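Local coordinates for DUF574 domain-containing protein (Thermobifida fusca, PDB 2QE6) that binds S-adenosylmethionine and is probably a methyltransferase of the Rossmann-like class, acting on a substrate that has not been established, at residues D184-A187 with P188-L192; V69-A73 with G74-I78. The protein carries 1 engineered substitution. One frame throughout, in Å; residues are numbered along the deposited sequence. Where two conformers were deposited one is given.

Interaction 1: residues D184-A187 with P188-L192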
# COMPACT_ATOMS: atom_id res chain seq x y z
N ASP A 184 3.77 15.70 -7.46
CA ASP A 184 3.53 17.00 -8.06
C ASP A 184 2.13 17.51 -7.76
O ASP A 184 1.97 18.70 -7.62
CB ASP A 184 3.75 16.98 -9.58
CG ASP A 184 5.22 16.88 -9.97
OD1 ASP A 184 6.09 17.03 -9.10
OD2 ASP A 184 5.48 16.60 -11.17
N ALA A 185 1.14 16.63 -7.64
CA ALA A 185 -0.24 17.03 -7.26
C ALA A 185 -0.39 17.65 -5.88
O ALA A 185 -1.33 18.39 -5.63
CB ALA A 185 -1.23 15.86 -7.40
N LEU A 186 0.51 17.31 -4.98
CA LEU A 186 0.38 17.67 -3.57
C LEU A 186 0.80 19.11 -3.23
O LEU A 186 1.74 19.65 -3.80
CB LEU A 186 1.19 16.69 -2.73
CG LEU A 186 0.67 15.24 -2.75
CD1 LEU A 186 1.76 14.29 -2.17
CD2 LEU A 186 -0.72 15.15 -2.04
N ALA A 187 0.06 19.69 -2.29
CA ALA A 187 0.42 20.95 -1.69
C ALA A 187 1.57 20.79 -0.71
O ALA A 187 1.76 19.70 -0.14
CB ALA A 187 -0.79 21.52 -0.94
N PRO A 188 2.35 21.87 -0.50
CA PRO A 188 3.34 21.83 0.54
C PRO A 188 2.72 21.42 1.86
O PRO A 188 1.59 21.80 2.16
CB PRO A 188 3.83 23.26 0.61
CG PRO A 188 3.68 23.75 -0.80
CD PRO A 188 2.37 23.18 -1.19
N GLY A 189 3.41 20.57 2.61
CA GLY A 189 2.89 20.12 3.90
C GLY A 189 2.22 18.78 3.78
O GLY A 189 1.76 18.23 4.77
N SER A 190 2.21 18.25 2.56
CA SER A 190 1.64 16.96 2.26
C SER A 190 2.67 15.87 2.51
O SER A 190 3.86 16.17 2.70
CB SER A 190 1.20 16.95 0.81
OG SER A 190 0.05 17.75 0.63
N TYR A 191 2.22 14.63 2.49
CA TYR A 191 3.11 13.49 2.66
C TYR A 191 2.92 12.44 1.58
O TYR A 191 1.83 12.34 1.01
CB TYR A 191 2.88 12.85 4.03
CG TYR A 191 3.22 13.75 5.20
CD1 TYR A 191 2.33 14.69 5.65
CD2 TYR A 191 4.45 13.65 5.86
CE1 TYR A 191 2.63 15.51 6.75
CE2 TYR A 191 4.76 14.45 6.95
CZ TYR A 191 3.84 15.38 7.39
OH TYR A 191 4.15 16.19 8.44
N LEU A 192 4.00 11.71 1.30
CA LEU A 192 3.99 10.47 0.52
C LEU A 192 4.44 9.33 1.43
O LEU A 192 5.52 9.41 2.03
CB LEU A 192 4.94 10.58 -0.67
CG LEU A 192 5.03 9.40 -1.65
CD1 LEU A 192 3.71 9.14 -2.31
CD2 LEU A 192 6.16 9.70 -2.67
O HOH W 1 -2.30 18.45 -1.21
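Ser190 and Leu186 face each other across a tight turn, and their first torsions set the contact. The side chain of Ser190 is rotated with OG anti to the carbonyl carbon (chi1 -73°), which swings the hydroxyl back toward Ala187. Leu186 takes the same kind of rotation (chi1 -66°) and lays its branches alongside the serine. OG of Ser190 donates a hydrogen bond to the backbone O of Ala187 at 2.7 Å. The hydroxyl meets this carbonyl at a C=O...OG angle of 132°, somewhat tilted out of the carbonyl plane. The same oxygen also takes a weak bond from the backbone N of Ser190 at 3.1 Å, so two donors of one residue share it. A water bridges the turn: it accepts from Ala187 N at 2.9 Å and donates to Ser190 OG at 3.1 Å. Ala159 N is a further partner of OG, and the buried hydroxyl is well satisfied. On the apolar side, Leu186 CB packs against Ser190 CB at 3.5 Å. Leu186 CD1 reaches on to Tyr191 O at 3.7 Å. Ala187 CB rests on Pro188 CD at 3.6 Å. Ala187 to Ser190 form a type II beta turn with Pro188 and Gly189 at its two central positions. Gly189 has positive phi, and a beta carbon there would press on Pro188 O. The turn carries the chain from helix 175-185 into strand 191-197, the closing half of a beta-alpha-beta crossover that starts at strand 160-163, as in Rossmann-like methyltransferases.

Interaction 2: residues V69-A73 with G74-I78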
# COMPACT_ATOMS: atom_id res chain seq x y z
N VAL A 69 -0.31 5.58 9.24
CA VAL A 69 -1.55 6.33 9.11
C VAL A 69 -1.84 7.04 10.43
O VAL A 69 -2.30 8.16 10.43
CB VAL A 69 -2.70 5.44 8.64
CG1 VAL A 69 -3.99 6.17 8.71
CG2 VAL A 69 -2.42 4.95 7.22
N ARG A 70 -1.58 6.38 11.56
CA ARG A 70 -1.75 7.00 12.87
C ARG A 70 -0.84 8.22 13.03
O ARG A 70 -1.26 9.24 13.56
CB ARG A 70 -1.49 5.98 14.00
CG ARG A 70 -1.76 6.53 15.39
CD ARG A 70 -1.48 5.52 16.49
NE ARG A 70 -0.07 5.10 16.50
CZ ARG A 70 0.37 3.85 16.47
NH1 ARG A 70 -0.48 2.83 16.45
NH2 ARG A 70 1.68 3.62 16.49
N PHE A 71 0.40 8.12 12.56
CA PHE A 71 1.32 9.27 12.57
C PHE A 71 0.74 10.42 11.73
O PHE A 71 0.67 11.58 12.17
CB PHE A 71 2.72 8.88 12.06
CG PHE A 71 3.55 10.04 11.61
CD1 PHE A 71 4.20 10.84 12.52
CD2 PHE A 71 3.73 10.31 10.25
CE1 PHE A 71 4.98 11.94 12.10
CE2 PHE A 71 4.48 11.41 9.83
CZ PHE A 71 5.11 12.21 10.75
N LEU A 72 0.29 10.10 10.54
CA LEU A 72 -0.18 11.10 9.58
C LEU A 72 -1.44 11.80 10.04
O LEU A 72 -1.53 13.03 9.97
CB LEU A 72 -0.43 10.44 8.23
CG LEU A 72 0.80 10.06 7.43
CD1 LEU A 72 0.42 9.15 6.28
CD2 LEU A 72 1.62 11.29 6.97
N ALA A 73 -2.41 11.02 10.53
CA ALA A 73 -3.75 11.56 10.86
C ALA A 73 -3.78 12.26 12.23
O ALA A 73 -4.64 13.12 12.48
CB ALA A 73 -4.80 10.43 10.78
N GLY A 74 -2.87 11.86 13.11
CA GLY A 74 -2.77 12.42 14.44
C GLY A 74 -1.74 13.52 14.50
O GLY A 74 -2.05 14.69 14.34
N GLU A 75 -0.50 13.10 14.70
CA GLU A 75 0.65 13.98 14.85
C GLU A 75 0.88 14.93 13.67
O GLU A 75 1.05 16.13 13.89
CB GLU A 75 1.88 13.10 15.07
CG GLU A 75 3.11 13.82 15.56
CD GLU A 75 4.23 12.85 15.92
OE1 GLU A 75 3.92 11.69 16.34
OE2 GLU A 75 5.42 13.25 15.76
N ALA A 76 0.91 14.42 12.44
CA ALA A 76 1.09 15.28 11.26
C ALA A 76 -0.17 16.10 10.91
O ALA A 76 -0.10 17.03 10.09
CB ALA A 76 1.55 14.45 10.06
N GLY A 77 -1.31 15.79 11.52
CA GLY A 77 -2.52 16.57 11.33
C GLY A 77 -3.19 16.49 9.97
O GLY A 77 -3.93 17.41 9.60
N ILE A 78 -2.99 15.38 9.23
CA ILE A 78 -3.51 15.25 7.85
C ILE A 78 -4.95 14.73 7.89
O ILE A 78 -5.23 13.77 8.60
CB ILE A 78 -2.66 14.32 7.01
CG1 ILE A 78 -1.23 14.86 6.81
CG2 ILE A 78 -3.36 13.99 5.66
CD1 ILE A 78 -1.06 16.14 6.02
O HOH W 2 0.06 10.33 15.58
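The ring of Phe71 is met by Glu75 at its edge and by Ala76 over one face. Phe71 CG lies anti to the backbone N (chi1 161°), which carries the ring along the helix toward these two residues. Glu75 reaches it with an extended chain. Its OE2 sits in the ring plane, 3.9 Å from Phe71 CE1, with the carboxylate turned 77° from the ring. Ala76 CB stands 4.2 Å from Phe71 CE2, offset toward the rim. Arg248 makes a cation-pi contact with the ring and a long, weak ion pair with Glu75 OE2. Replacing the ring by the methyl of an alanine would probably take one apolar neighbour from Ala76 CB and leave Arg248 without its aromatic partner.

The backbone beneath is widened. Ala76 N donates to Phe71 O at 2.9 Å in an almost straight bond (177°), a pi-type step of five residues. Ile78 N reaches back to Leu72 O, also at 2.9 Å. Ile78 CB packs on that same oxygen at 3.4 Å. Ala73 CA makes a CA-H...O contact with Ile78 O at 3.5 Å. A water donates to Arg70 O at 2.6 Å and accepts from Glu75 N, whose approach to Phe71 O is too badly angled for a bond. Gly77, with positive phi, then turns the chain away. This is the C-terminal end of helix 54-75, finished by a pi turn and a glycine just ahead of strand 80-84.

Interactions 1 and 2 are far apart in sequence, but their centres lie about 14 Å apart and they touch directly. Tyr191 joins them. Its CG packs on Leu72 CD2 at 3.4 Å, and its OH lies 3.5 Å from Ala76 CB. Ile78 CD1 approaches Tyr191 CD1 and Gly189 O, each at 3.7 Å. The start of strand 191-197 is therefore fitted against the end of helix 54-75. Interaction 1 lies away from the cofactor site. Interaction 2 is closer: the Leu72 side chain is about 12 Å from bound S-adenosylmethionine, and the same helix carries Asn61 and Arg62, which bind it.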